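Local structure of histidinol-phosphate aminotransferase (Clostridium acetobutylicum, 3FTB) at residues T190-P193 with S194-F197; I182-A185 with F186-F189; S268-W271 with I272-R276; R276-F279 with I280-N284. The protein probably transfers amino groups as a pyridoxal 5'-phosphate-dependent aminotransferase, likely acting on histidinol phosphate in histidine biosynthesis. All blocks are in the same frame, centred on the assembly; numbering follows the deposited sequence.

Interaction 2 spans the end of strand 179-183 and the loop after it, and interaction 1 continues that loop; their centres are about 9 Å apart, and they are joined where Phe197 N lies 2.9 Å from Glu184 OE2, a probable hydrogen bond. Interactions 3 and 4 follow each other along helix 262-285, share Arg276, and have centres about 12 Å apart. Phe189 of interaction 2 bridges the pairs: its CE1 is 3.8 Å from Trp271 CZ3 of interaction 3, and its carbonyl oxygen receives a weak bond from Arg276. A bound phosphate ion, probably from the crystallisation liquor, lies about 3 Å from the Ser196 side chain and about 4 Å from that of Glu188, so interactions 1 and 2 lie beside the same anion site, which may mark a pocket.

Interaction 1: T190-P193 with S194-F197; sequences TGDP and SSSF
Asp192 reaches forward to Ser194 and Ser195, and its side chain meets first Ser195, then Ser194. CB packs beside the Ser195 hydroxyl, with Asp192 CB 3.8 Å from Ser195 OG. From there CG runs anti to the backbone N (chi1 -178°), which lays the carboxylate alongside the chain that follows. One oxygen, OD1, accepts a hydrogen bond from the Ser194 backbone N, although the position of that nitrogen in the model is not fully secure. The other, OD2, is gripped twice. Ser194 OG donates to Asp192 OD2 at 2.9 Å, approaching on the syn side and 25° out of the carboxylate plane; a water also donates to Asp192 OD2 at 2.8 Å. The same water stands 3.2 Å from Ser195 OG, linking that hydroxyl to the acid.

Within the turn, Ser195 N donates to Asp192 O over 2.6 Å, meeting the oxygen from well above the carbonyl plane. Thr190 packs on Ser195, Thr190 OG1 lying 3.5 Å from Ser195 CB while its own hydrogen bond goes to Ile187 O. Farther on, Ser196 OG appears to reach back to Pro193 O, a less certain bond, and it also makes a weak one to the bound phosphate ion. Ser195 O is held by Asn152, and the Phe197 ring packs on Ile209 of strand 207-212. At the centre is a type I beta turn from Asp192 to Ser195, carrying the chain from the surface back toward the sheet of the aminotransferase domain.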
ATOM      1  N   THR A 190      10.089 -15.950  19.625  1.00 34.11           N
ATOM      2  CA  THR A 190      11.193 -16.667  20.265  1.00 38.14           C
ATOM      3  C   THR A 190      11.774 -15.877  21.447  1.00 54.11           C
ATOM      4  O   THR A 190      12.087 -16.445  22.496  1.00 61.51           O
ATOM      5  CB  THR A 190      12.333 -16.918  19.258  1.00 33.38           C
ATOM      6  OG1 THR A 190      13.075 -15.708  19.056  1.00 32.21           O
ATOM      7  CG2 THR A 190      11.774 -17.367  17.919  1.00 30.61           C
ATOM      8  N   GLY A 191      11.927 -14.567  21.267  1.00 60.22           N
ATOM      9  CA  GLY A 191      12.441 -13.703  22.316  1.00 67.15           C
ATOM     10  C   GLY A 191      13.960 -13.608  22.340  1.00 71.90           C
ATOM     11  O   GLY A 191      14.526 -12.588  22.746  1.00 66.41           O
ATOM     12  N   ASP A 192      14.619 -14.681  21.918  1.00 73.99           N
ATOM     13  CA  ASP A 192      16.070 -14.695  21.800  1.00 66.36           C
ATOM     14  C   ASP A 192      16.493 -13.915  20.556  1.00 59.95           C
ATOM     15  O   ASP A 192      16.339 -14.405  19.439  1.00 61.05           O
ATOM     16  CB  ASP A 192      16.561 -16.147  21.713  1.00 65.93           C
ATOM     17  CG  ASP A 192      18.083 -16.258  21.643  1.00 63.02           C
ATOM     18  OD1 ASP A 192      18.769 -15.278  22.009  1.00 58.83           O
ATOM     19  OD2 ASP A 192      18.593 -17.328  21.229  1.00 56.72           O
ATOM     20  N   PRO A 193      17.064 -12.736  20.773  1.00 54.89           N
ATOM     21  CA  PRO A 193      17.604 -11.905  19.714  1.00 46.54           C
ATOM     22  C   PRO A 193      18.650 -12.644  18.976  1.00 39.97           C
ATOM     23  O   PRO A 193      19.019 -12.337  17.883  1.00 23.60           O
ATOM     24  CB  PRO A 193      18.240 -10.755  20.475  1.00 49.64           C
ATOM     25  CG  PRO A 193      17.626 -10.751  21.779  1.00 55.61           C
ATOM     26  CD  PRO A 193      16.974 -12.009  22.044  1.00 54.25           C
ATOM     27  N   SER A 194      19.133 -13.689  19.587  1.00 48.39           N
ATOM     28  CA  SER A 194      20.094 -14.445  18.865  1.00 39.05           C
ATOM     29  C   SER A 194      19.465 -15.441  17.925  1.00 25.87           C
ATOM     30  O   SER A 194      20.172 -16.039  17.187  1.00 23.78           O
ATOM     31  CB  SER A 194      21.275 -14.929  19.726  1.00 46.20           C
ATOM     32  OG  SER A 194      21.051 -16.150  20.355  1.00 59.67           O
ATOM     33  N   SER A 195      18.128 -15.511  17.910  1.00 30.65           N
ATOM     34  CA  SER A 195      17.381 -16.335  16.953  1.00 36.60           C
ATOM     35  C   SER A 195      17.233 -15.662  15.598  1.00 41.85           C
ATOM     36  O   SER A 195      17.120 -16.350  14.575  1.00 40.86           O
ATOM     37  CB  SER A 195      16.009 -16.724  17.506  1.00 37.62           C
ATOM     38  OG  SER A 195      16.134 -17.830  18.386  1.00 43.79           O
ATOM     39  N   SER A 196      17.240 -14.326  15.591  1.00 42.84           N
ATOM     40  CA  SER A 196      17.251 -13.560  14.341  1.00 34.03           C
ATOM     41  C   SER A 196      18.664 -13.372  13.813  1.00 27.02           C
ATOM     42  O   SER A 196      19.630 -13.337  14.570  1.00 22.65           O
ATOM     43  CB  SER A 196      16.583 -12.196  14.508  1.00 41.32           C
ATOM     44  OG  SER A 196      17.242 -11.427  15.486  1.00 54.73           O
ATOM     45  N   PHE A 197      18.774 -13.257  12.500  1.00 31.92           N
ATOM     46  CA  PHE A 197      20.042 -12.965  11.870  1.00 31.23           C
ATOM     47  C   PHE A 197      20.267 -11.467  11.799  1.00 33.88           C
ATOM     48  O   PHE A 197      21.232 -11.019  11.183  1.00 37.88           O
ATOM     49  CB  PHE A 197      20.069 -13.548  10.460  1.00 33.74           C
ATOM     50  CG  PHE A 197      20.376 -15.014  10.422  1.00 43.14           C
ATOM     51  CD1 PHE A 197      19.416 -15.947  10.799  1.00 43.84           C
ATOM     52  CD2 PHE A 197      21.626 -15.465  10.017  1.00 37.30           C
ATOM     53  CE1 PHE A 197      19.701 -17.301  10.777  1.00 43.79           C
ATOM     54  CE2 PHE A 197      21.908 -16.815   9.988  1.00 36.91           C
ATOM     55  CZ  PHE A 197      20.947 -17.734  10.370  1.00 41.28           C
TER
HETATM   56  O   HOH W   1      16.531 -19.153  21.284  1.00 52.21           O

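Interaction 2: I182-A185 with F186-F189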
ATOM      1  N   ILE A 182      15.849 -13.773   4.256  1.00 28.49           N
ATOM      2  CA  ILE A 182      15.309 -14.467   5.421  1.00 17.49           C
ATOM      3  C   ILE A 182      14.046 -13.825   5.969  1.00 31.36           C
ATOM      4  O   ILE A 182      14.093 -12.721   6.524  1.00 28.00           O
ATOM      5  CB  ILE A 182      16.330 -14.576   6.560  1.00 12.66           C
ATOM      6  CG1 ILE A 182      17.642 -15.136   6.041  1.00 18.98           C
ATOM      7  CG2 ILE A 182      15.841 -15.540   7.612  1.00 15.62           C
ATOM      8  CD1 ILE A 182      18.576 -15.564   7.148  1.00 20.66           C
ATOM      9  N   ASP A 183      12.928 -14.535   5.819  1.00 35.72           N
ATOM     10  CA  ASP A 183      11.630 -14.080   6.307  1.00 33.45           C
ATOM     11  C   ASP A 183      11.487 -14.330   7.821  1.00 34.30           C
ATOM     12  O   ASP A 183      11.322 -15.474   8.270  1.00 34.59           O
ATOM     13  CB  ASP A 183      10.526 -14.781   5.513  1.00 43.68           C
ATOM     14  CG  ASP A 183       9.145 -14.584   6.114  1.00 44.03           C
ATOM     15  OD1 ASP A 183       9.021 -13.854   7.121  1.00 47.06           O
ATOM     16  OD2 ASP A 183       8.182 -15.173   5.575  1.00 45.81           O
ATOM     17  N   GLU A 184      11.561 -13.255   8.602  1.00 29.76           N
ATOM     18  CA  GLU A 184      11.549 -13.362  10.058  1.00 22.15           C
ATOM     19  C   GLU A 184      10.306 -12.746  10.689  1.00 32.77           C
ATOM     20  O   GLU A 184      10.372 -12.167  11.769  1.00 40.46           O
ATOM     21  CB  GLU A 184      12.806 -12.715  10.643  1.00 26.11           C
ATOM     22  CG  GLU A 184      14.068 -13.568  10.477  1.00 23.45           C
ATOM     23  CD  GLU A 184      15.239 -13.001  11.235  1.00 31.53           C
ATOM     24  OE1 GLU A 184      15.078 -12.020  12.020  1.00 27.92           O
ATOM     25  OE2 GLU A 184      16.333 -13.550  11.040  1.00 32.85           O
ATOM     26  N   ALA A 185       9.171 -12.893  10.017  1.00 36.25           N
ATOM     27  CA  ALA A 185       7.939 -12.237  10.439  1.00 34.75           C
ATOM     28  C   ALA A 185       7.436 -12.790  11.761  1.00 32.91           C
ATOM     29  O   ALA A 185       6.642 -12.146  12.451  1.00 30.86           O
ATOM     30  CB  ALA A 185       6.873 -12.382   9.369  1.00 43.28           C
ATOM     31  N   PHE A 186       7.909 -13.987  12.106  1.00 32.34           N
ATOM     32  CA  PHE A 186       7.482 -14.673  13.316  1.00 38.98           C
ATOM     33  C   PHE A 186       8.566 -14.620  14.382  1.00 41.37           C
ATOM     34  O   PHE A 186       8.287 -14.877  15.556  1.00 41.86           O
ATOM     35  CB  PHE A 186       7.152 -16.142  13.026  1.00 29.91           C
ATOM     36  CG  PHE A 186       5.832 -16.355  12.334  1.00 31.52           C
ATOM     37  CD1 PHE A 186       4.638 -16.075  12.982  1.00 25.13           C
ATOM     38  CD2 PHE A 186       5.785 -16.868  11.042  1.00 32.41           C
ATOM     39  CE1 PHE A 186       3.415 -16.291  12.355  1.00 27.13           C
ATOM     40  CE2 PHE A 186       4.570 -17.090  10.406  1.00 28.41           C
ATOM     41  CZ  PHE A 186       3.380 -16.801  11.068  1.00 29.41           C
ATOM     42  N   ILE A 187       9.788 -14.287  13.969  1.00 31.37           N
ATOM     43  CA  ILE A 187      10.956 -14.370  14.839  1.00 30.03           C
ATOM     44  C   ILE A 187      10.708 -13.743  16.210  1.00 33.53           C
ATOM     45  O   ILE A 187      11.467 -13.967  17.149  1.00 39.85           O
ATOM     46  CB  ILE A 187      12.179 -13.678  14.216  1.00 31.68           C
ATOM     47  CG1 ILE A 187      13.484 -14.247  14.784  1.00 29.86           C
ATOM     48  CG2 ILE A 187      12.110 -12.192  14.482  1.00 25.98           C
ATOM     49  CD1 ILE A 187      13.877 -15.615  14.240  1.00 33.11           C
ATOM     50  N   GLU A 188       9.639 -12.967  16.322  1.00 27.38           N
ATOM     51  CA  GLU A 188       9.338 -12.249  17.550  1.00 36.04           C
ATOM     52  C   GLU A 188       9.032 -13.215  18.681  1.00 35.09           C
ATOM     53  O   GLU A 188       9.340 -12.959  19.856  1.00 29.60           O
ATOM     54  CB  GLU A 188       8.113 -11.386  17.325  1.00 55.24           C
ATOM     55  CG  GLU A 188       7.898 -10.977  15.896  1.00 63.48           C
ATOM     56  CD  GLU A 188       8.687  -9.755  15.554  1.00 63.50           C
ATOM     57  OE1 GLU A 188       8.703  -9.417  14.365  1.00 65.51           O
ATOM     58  OE2 GLU A 188       9.283  -9.146  16.469  1.00 60.13           O
ATOM     59  N   PHE A 189       8.434 -14.338  18.300  1.00 29.19           N
ATOM     60  CA  PHE A 189       7.800 -15.243  19.240  1.00 29.65           C
ATOM     61  C   PHE A 189       8.812 -16.145  19.936  1.00 33.42           C
ATOM     62  O   PHE A 189       8.433 -16.996  20.736  1.00 41.91           O
ATOM     63  CB  PHE A 189       6.736 -16.084  18.526  1.00 34.76           C
ATOM     64  CG  PHE A 189       5.533 -15.298  18.056  1.00 26.72           C
ATOM     65  CD1 PHE A 189       4.443 -15.094  18.901  1.00 18.84           C
ATOM     66  CD2 PHE A 189       5.470 -14.807  16.757  1.00 32.90           C
ATOM     67  CE1 PHE A 189       3.332 -14.381  18.459  1.00 21.96           C
ATOM     68  CE2 PHE A 189       4.358 -14.096  16.316  1.00 32.93           C
ATOM     69  CZ  PHE A 189       3.289 -13.895  17.168  1.00 23.84           C
TER
HETATM   70  O   HOH W   2       8.961 -16.471  10.014  1.00 30.38           O
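Glu184 and Ile187 are brought side by side by their torsions. Glu184 has CG beside its backbone N (chi1 -76°) and continues extended, while Ile187 turns CG1 anti to its own N (chi1 -156°), placing CG2 between N and the carbonyl carbon. The two side chains then point the same way, with Glu184 CB 3.8 Å from Ile187 CB and Ile187 CG1 reaching the carboxylate end, 3.9 Å from Glu184 OE1. The setting is the exit of strand 179-183, a central strand of the seven-stranded mixed sheet of a fold type I aminotransferase, where an Asx turn at Asp183 leads into a short 3-10 segment at 187-189.

In the Asx turn Ala185 N donates to Asp183 OD1 at 3.1 Å, meeting the oxygen nearly along its C-O bond; the second carboxylate oxygen is bound by Tyr111. One residue later the chain folds over, and Ile187 N donates to Glu184 O at 3.1 Å. The donor stands 73° out of the carbonyl plane, off the lone pairs.

The buried Glu184 carboxylate finds its partners outside the turn: OE1 forms a salt bridge with Arg211, and OE2 accepts from Phe197 N. A water donates to Asp183 O and accepts only weakly from Phe186 N. Beyond it the 3-10 segment is started by Phe189 N donating to Phe186 O at 2.8 Å, and Phe189 CE2 lies at the edge of the Phe186 ring, in its plane.

Interaction 3: S268-W271 with I272-R276; sequences SLLW and IKKER
Ile272 sets its CG2 methyl over the six-membered ring of the Trp271 indole, although the two residues are adjacent in the helix. The methyl is 3.7 Å from the centroid of that ring and only 4° off its normal, a CH-pi contact over the face. The tryptophan is swung there with CG anti to its backbone N (chi1 155°). The other branch of Ile272 turns toward the preceding helical turn, where Ile272 CD1 meets Leu269 CD1 at 3.9 Å as the two side chains run in the same direction.

One turn further along, Glu275 leans on the pyrrole part of the indole: Glu275 CB is 3.7 Å from Trp271 CD1, and the carboxylate plane is within 3° of parallel to the ring plane. On the outer side, the aliphatic stem of Lys273 slants across Leu269, with Lys273 CE 4.0 Å from Leu269 CB. Regular helical bonds hold the spacing beneath these side chains, as where Glu275 N donates to Trp271 O at 2.9 Å.

The polar ends are fixed by a second shell. Trp271 NE1 donates to Lys342 O, which should help fix the rotation of the indole, while Glu275 OE2 is shared between a salt bridge to Arg278, within the same helix, and a hydrogen bond from Asn347. Arg276 NH1 donates to Ala297 O. Asn347 thus ties helix 262-285 to helix 344-359, Lys342 to the loop before that helix, and Ala297 to the loop before strand 299-304. The Trp271 ring packs against Pro37, Leu38 and Phe189, the last of these in the loop that leaves strand 179-183.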
ATOM      1  N   SER A 268       3.734 -10.710  26.153  1.00 40.23           N
ATOM      2  CA  SER A 268       3.508 -11.616  25.035  1.00 43.42           C
ATOM      3  C   SER A 268       4.440 -12.835  25.121  1.00 49.97           C
ATOM      4  O   SER A 268       3.987 -13.978  25.033  1.00 56.53           O
ATOM      5  CB  SER A 268       3.665 -10.865  23.701  1.00 35.49           C
ATOM      6  OG  SER A 268       2.650  -9.879  23.541  1.00 33.25           O
ATOM      7  N   LEU A 269       5.738 -12.593  25.292  1.00 47.37           N
ATOM      8  CA  LEU A 269       6.687 -13.678  25.559  1.00 47.46           C
ATOM      9  C   LEU A 269       6.224 -14.528  26.741  1.00 48.88           C
ATOM     10  O   LEU A 269       6.304 -15.758  26.712  1.00 52.86           O
ATOM     11  CB  LEU A 269       8.082 -13.116  25.842  1.00 43.13           C
ATOM     12  CG  LEU A 269       9.049 -13.036  24.657  1.00 41.21           C
ATOM     13  CD1 LEU A 269       8.333 -13.239  23.330  1.00 26.93           C
ATOM     14  CD2 LEU A 269       9.823 -11.722  24.670  1.00 44.01           C
ATOM     15  N   LEU A 270       5.741 -13.856  27.780  1.00 45.89           N
ATOM     16  CA  LEU A 270       5.209 -14.520  28.958  1.00 46.47           C
ATOM     17  C   LEU A 270       4.153 -15.533  28.514  1.00 49.47           C
ATOM     18  O   LEU A 270       3.996 -16.613  29.098  1.00 51.32           O
ATOM     19  CB  LEU A 270       4.586 -13.474  29.885  1.00 45.24           C
ATOM     20  CG  LEU A 270       5.043 -13.453  31.343  1.00 46.18           C
ATOM     21  CD1 LEU A 270       3.945 -12.884  32.228  1.00 46.12           C
ATOM     22  CD2 LEU A 270       5.455 -14.844  31.814  1.00 40.99           C
ATOM     23  N   TRP A 271       3.435 -15.176  27.457  1.00 45.74           N
ATOM     24  CA  TRP A 271       2.367 -16.019  26.960  1.00 43.48           C
ATOM     25  C   TRP A 271       2.909 -17.292  26.304  1.00 46.08           C
ATOM     26  O   TRP A 271       2.832 -18.360  26.907  1.00 49.57           O
ATOM     27  CB  TRP A 271       1.436 -15.222  26.036  1.00 42.33           C
ATOM     28  CG  TRP A 271       0.707 -16.062  25.058  1.00 48.43           C
ATOM     29  CD1 TRP A 271      -0.101 -17.128  25.329  1.00 48.44           C
ATOM     30  CD2 TRP A 271       0.712 -15.913  23.637  1.00 54.19           C
ATOM     31  NE1 TRP A 271      -0.593 -17.656  24.163  1.00 49.05           N
ATOM     32  CE2 TRP A 271      -0.111 -16.929  23.109  1.00 51.23           C
ATOM     33  CE3 TRP A 271       1.334 -15.022  22.760  1.00 53.16           C
ATOM     34  CZ2 TRP A 271      -0.325 -17.078  21.742  1.00 48.40           C
ATOM     35  CZ3 TRP A 271       1.117 -15.171  21.399  1.00 47.17           C
ATOM     36  CH2 TRP A 271       0.302 -16.194  20.904  1.00 49.52           C
ATOM     37  N   ILE A 272       3.483 -17.186  25.103  1.00 47.69           N
ATOM     38  CA  ILE A 272       3.878 -18.387  24.346  1.00 53.61           C
ATOM     39  C   ILE A 272       4.925 -19.257  24.999  1.00 49.90           C
ATOM     40  O   ILE A 272       4.976 -20.446  24.723  1.00 56.18           O
ATOM     41  CB  ILE A 272       4.397 -18.101  22.914  1.00 36.53           C
ATOM     42  CG1 ILE A 272       5.023 -16.710  22.836  1.00 23.31           C
ATOM     43  CG2 ILE A 272       3.314 -18.395  21.861  1.00 37.44           C
ATOM     44  CD1 ILE A 272       6.403 -16.628  23.462  1.00 23.37           C
ATOM     45  N   LYS A 273       5.788 -18.672  25.821  1.00 52.52           N
ATOM     46  CA  LYS A 273       6.785 -19.476  26.513  1.00 57.41           C
ATOM     47  C   LYS A 273       6.081 -20.617  27.248  1.00 45.93           C
ATOM     48  O   LYS A 273       6.321 -21.791  26.964  1.00 47.59           O
ATOM     49  CB  LYS A 273       7.622 -18.617  27.463  1.00 65.35           C
ATOM     50  CG  LYS A 273       8.596 -17.681  26.744  1.00 69.99           C
ATOM     51  CD  LYS A 273       9.547 -17.008  27.728  1.00 73.87           C
ATOM     52  CE  LYS A 273      10.488 -16.031  27.035  1.00 74.29           C
ATOM     53  NZ  LYS A 273      11.386 -16.686  26.044  1.00 72.54           N
ATOM     54  N   LYS A 274       5.185 -20.252  28.159  1.00 47.36           N
ATOM     55  CA  LYS A 274       4.350 -21.207  28.879  1.00 53.34           C
ATOM     56  C   LYS A 274       3.383 -21.956  27.974  1.00 53.81           C
ATOM     57  O   LYS A 274       3.470 -23.173  27.817  1.00 57.41           O
ATOM     58  CB  LYS A 274       3.529 -20.489  29.950  1.00 62.70           C
ATOM     59  CG  LYS A 274       4.325 -19.966  31.126  1.00 73.15           C
ATOM     60  CD  LYS A 274       3.412 -19.748  32.322  1.00 78.71           C
ATOM     61  CE  LYS A 274       4.038 -18.802  33.339  1.00 81.94           C
ATOM     62  NZ  LYS A 274       4.016 -17.380  32.887  1.00 77.74           N
ATOM     63  N   GLU A 275       2.441 -21.216  27.402  1.00 49.95           N
ATOM     64  CA  GLU A 275       1.368 -21.815  26.625  1.00 47.13           C
ATOM     65  C   GLU A 275       1.879 -22.752  25.526  1.00 49.22           C
ATOM     66  O   GLU A 275       1.370 -23.865  25.365  1.00 50.56           O
ATOM     67  CB  GLU A 275       0.433 -20.736  26.063  1.00 43.58           C
ATOM     68  CG  GLU A 275      -0.882 -21.279  25.524  1.00 55.38           C
ATOM     69  CD  GLU A 275      -1.576 -22.238  26.493  1.00 61.42           C
ATOM     70  OE1 GLU A 275      -1.338 -22.121  27.713  1.00 59.76           O
ATOM     71  OE2 GLU A 275      -2.363 -23.104  26.037  1.00 56.94           O
ATOM     72  N   ARG A 276       2.897 -22.325  24.786  1.00 48.56           N
ATOM     73  CA  ARG A 276       3.422 -23.179  23.724  1.00 49.72           C
ATOM     74  C   ARG A 276       3.862 -24.511  24.306  1.00 50.38           C
ATOM     75  O   ARG A 276       3.605 -25.560  23.727  1.00 41.93           O
ATOM     76  CB  ARG A 276       4.586 -22.527  22.969  1.00 47.79           C
ATOM     77  CG  ARG A 276       5.140 -23.397  21.831  1.00 47.62           C
ATOM     78  CD  ARG A 276       6.259 -22.707  21.054  1.00 35.43           C
ATOM     79  NE  ARG A 276       7.225 -22.063  21.942  1.00 31.99           N
ATOM     80  CZ  ARG A 276       7.623 -20.797  21.828  1.00 35.93           C
ATOM     81  NH1 ARG A 276       7.161 -20.042  20.839  1.00 40.58           N
ATOM     82  NH2 ARG A 276       8.488 -20.286  22.698  1.00 32.71           N
TER

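Interaction 4: R276-F279 with I280-N284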
ATOM      1  N   ARG A 276       2.897 -22.325  24.786  1.00 48.56           N
ATOM      2  CA  ARG A 276       3.422 -23.179  23.724  1.00 49.72           C
ATOM      3  C   ARG A 276       3.862 -24.511  24.306  1.00 50.38           C
ATOM      4  O   ARG A 276       3.605 -25.560  23.727  1.00 41.93           O
ATOM      5  CB  ARG A 276       4.586 -22.527  22.969  1.00 47.79           C
ATOM      6  CG  ARG A 276       5.140 -23.397  21.831  1.00 47.62           C
ATOM      7  CD  ARG A 276       6.259 -22.707  21.054  1.00 35.43           C
ATOM      8  NE  ARG A 276       7.225 -22.063  21.942  1.00 31.99           N
ATOM      9  CZ  ARG A 276       7.623 -20.797  21.828  1.00 35.93           C
ATOM     10  NH1 ARG A 276       7.161 -20.042  20.839  1.00 40.58           N
ATOM     11  NH2 ARG A 276       8.488 -20.286  22.698  1.00 32.71           N
ATOM     12  N   LYS A 277       4.522 -24.458  25.458  1.00 53.68           N
ATOM     13  CA  LYS A 277       5.043 -25.655  26.109  1.00 57.32           C
ATOM     14  C   LYS A 277       3.926 -26.602  26.542  1.00 54.37           C
ATOM     15  O   LYS A 277       4.041 -27.816  26.382  1.00 56.35           O
ATOM     16  CB  LYS A 277       5.920 -25.280  27.312  1.00 59.26           C
ATOM     17  CG  LYS A 277       6.731 -26.434  27.879  1.00 55.51           C
ATOM     18  CD  LYS A 277       7.619 -25.971  29.023  1.00 56.41           C
ATOM     19  CE  LYS A 277       8.259 -27.158  29.736  1.00 55.84           C
ATOM     20  NZ  LYS A 277       7.244 -28.044  30.374  1.00 50.24           N
ATOM     21  N   ARG A 278       2.849 -26.039  27.084  1.00 47.80           N
ATOM     22  CA  ARG A 278       1.712 -26.834  27.534  1.00 37.43           C
ATOM     23  C   ARG A 278       0.939 -27.394  26.347  1.00 36.40           C
ATOM     24  O   ARG A 278       0.672 -28.591  26.268  1.00 30.34           O
ATOM     25  CB  ARG A 278       0.771 -25.988  28.399  1.00 40.29           C
ATOM     26  CG  ARG A 278      -0.305 -26.792  29.118  1.00 40.65           C
ATOM     27  CD  ARG A 278      -1.391 -25.890  29.687  1.00 38.71           C
ATOM     28  NE  ARG A 278      -2.221 -25.314  28.633  1.00 38.85           N
ATOM     29  CZ  ARG A 278      -3.484 -25.660  28.398  1.00 40.72           C
ATOM     30  NH1 ARG A 278      -4.069 -26.581  29.148  1.00 49.58           N
ATOM     31  NH2 ARG A 278      -4.166 -25.081  27.415  1.00 32.85           N
ATOM     32  N   PHE A 279       0.572 -26.505  25.432  1.00 41.96           N
ATOM     33  CA  PHE A 279      -0.175 -26.881  24.240  1.00 39.13           C
ATOM     34  C   PHE A 279       0.406 -28.155  23.608  1.00 44.98           C
ATOM     35  O   PHE A 279      -0.324 -29.096  23.276  1.00 44.38           O
ATOM     36  CB  PHE A 279      -0.177 -25.713  23.235  1.00 30.40           C
ATOM     37  CG  PHE A 279      -1.183 -25.865  22.130  1.00 36.87           C
ATOM     38  CD1 PHE A 279      -2.542 -25.930  22.412  1.00 29.72           C
ATOM     39  CD2 PHE A 279      -0.776 -25.960  20.811  1.00 32.43           C
ATOM     40  CE1 PHE A 279      -3.462 -26.071  21.406  1.00 27.53           C
ATOM     41  CE2 PHE A 279      -1.700 -26.109  19.800  1.00 31.92           C
ATOM     42  CZ  PHE A 279      -3.047 -26.165  20.102  1.00 27.02           C
ATOM     43  N   ILE A 280       1.727 -28.188  23.467  1.00 43.01           N
ATOM     44  CA  ILE A 280       2.401 -29.306  22.821  1.00 45.93           C
ATOM     45  C   ILE A 280       2.339 -30.592  23.655  1.00 50.19           C
ATOM     46  O   ILE A 280       2.378 -31.698  23.104  1.00 50.31           O
ATOM     47  CB  ILE A 280       3.871 -28.966  22.497  1.00 46.95           C
ATOM     48  CG1 ILE A 280       3.988 -28.249  21.142  1.00 52.89           C
ATOM     49  CG2 ILE A 280       4.720 -30.231  22.482  1.00 42.39           C
ATOM     50  CD1 ILE A 280       3.060 -27.053  20.954  1.00 48.56           C
ATOM     51  N   GLU A 281       2.246 -30.459  24.977  1.00 50.54           N
ATOM     52  CA  GLU A 281       2.150 -31.645  25.835  1.00 40.95           C
ATOM     53  C   GLU A 281       0.750 -32.212  25.749  1.00 46.45           C
ATOM     54  O   GLU A 281       0.565 -33.428  25.670  1.00 43.17           O
ATOM     55  CB  GLU A 281       2.531 -31.329  27.285  1.00 35.98           C
ATOM     56  CG  GLU A 281       4.044 -31.221  27.498  1.00 45.47           C
ATOM     57  CD  GLU A 281       4.417 -30.477  28.767  1.00 52.56           C
ATOM     58  OE1 GLU A 281       3.577 -29.685  29.249  1.00 62.07           O
ATOM     59  OE2 GLU A 281       5.547 -30.678  29.276  1.00 46.47           O
ATOM     60  N   GLU A 282      -0.237 -31.324  25.743  1.00 40.75           N
ATOM     61  CA  GLU A 282      -1.616 -31.733  25.528  1.00 40.74           C
ATOM     62  C   GLU A 282      -1.832 -32.382  24.150  1.00 43.76           C
ATOM     63  O   GLU A 282      -2.550 -33.383  24.042  1.00 48.59           O
ATOM     64  CB  GLU A 282      -2.545 -30.539  25.722  1.00 44.93           C
ATOM     65  CG  GLU A 282      -2.406 -29.910  27.087  1.00 43.88           C
ATOM     66  CD  GLU A 282      -2.539 -30.934  28.185  1.00 54.67           C
ATOM     67  OE1 GLU A 282      -1.563 -31.122  28.941  1.00 59.98           O
ATOM     68  OE2 GLU A 282      -3.613 -31.568  28.276  1.00 55.01           O
ATOM     69  N   LEU A 283      -1.222 -31.825  23.102  1.00 40.23           N
ATOM     70  CA  LEU A 283      -1.359 -32.387  21.755  1.00 31.10           C
ATOM     71  C   LEU A 283      -0.716 -33.763  21.705  1.00 29.11           C
ATOM     72  O   LEU A 283      -1.158 -34.644  20.965  1.00 33.43           O
ATOM     73  CB  LEU A 283      -0.719 -31.489  20.682  1.00 19.79           C
ATOM     74  CG  LEU A 283      -1.476 -30.311  20.054  1.00 25.41           C
ATOM     75  CD1 LEU A 283      -0.602 -29.696  18.987  1.00 23.55           C
ATOM     76  CD2 LEU A 283      -2.824 -30.717  19.454  1.00 22.73           C
ATOM     77  N   ASN A 284       0.334 -33.945  22.500  1.00 34.47           N
ATOM     78  CA  ASN A 284       1.098 -35.191  22.456  1.00 36.58           C
ATOM     79  C   ASN A 284       0.302 -36.361  23.030  1.00 46.81           C
ATOM     80  O   ASN A 284       0.585 -37.519  22.734  1.00 50.31           O
ATOM     81  CB  ASN A 284       2.453 -35.035  23.163  1.00 31.59           C
ATOM     82  CG  ASN A 284       3.570 -34.605  22.217  1.00 32.49           C
ATOM     83  OD1 ASN A 284       4.327 -33.689  22.522  1.00 33.51           O
ATOM     84  ND2 ASN A 284       3.681 -35.274  21.070  1.00 30.35           N
TER
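Phe279 and Ile280, neighbours in the helix, meet with their side chains at about a right angle, Phe279 CD2 lying 4.0 Å from Ile280 CD1. With CG anti to its backbone N (chi1 -166°), the Phe279 ring is placed where Leu283 comes over one of its faces. Leu283 CG lies above that face, displaced toward the rim, while Leu283 CD1 touches the ring at Phe279 CE2, 3.8 Å away. Ile280 instead bends its CD1 back toward the preceding turn, to 3.2 Å from Arg276 O, the carbonyl that accepts from Ile280 N.

This apolar stripe is the inward side of the C-terminal half of helix 262-285, which packs on the mixed five-stranded sheet: Phe279, Ile280 and Leu283 all rest on Val300 of strand 299-304, and Ile280 and Leu283 also touch Val292 of strand 289-293. Helix 344-359 flanks it, with Asn347 against Phe279 and Leu354 against Leu283.

Among the backbone bonds, Glu282 N donates to Arg278 O at 2.9 Å, with an N-H...O angle of 170°. Glu281, on the exposed side, places its extended chain across that of Lys277, whose stem is bent at its last torsion; Lys277 NZ and Glu281 OE2 form a surface salt bridge at 3.3 Å, weak as a hydrogen bond.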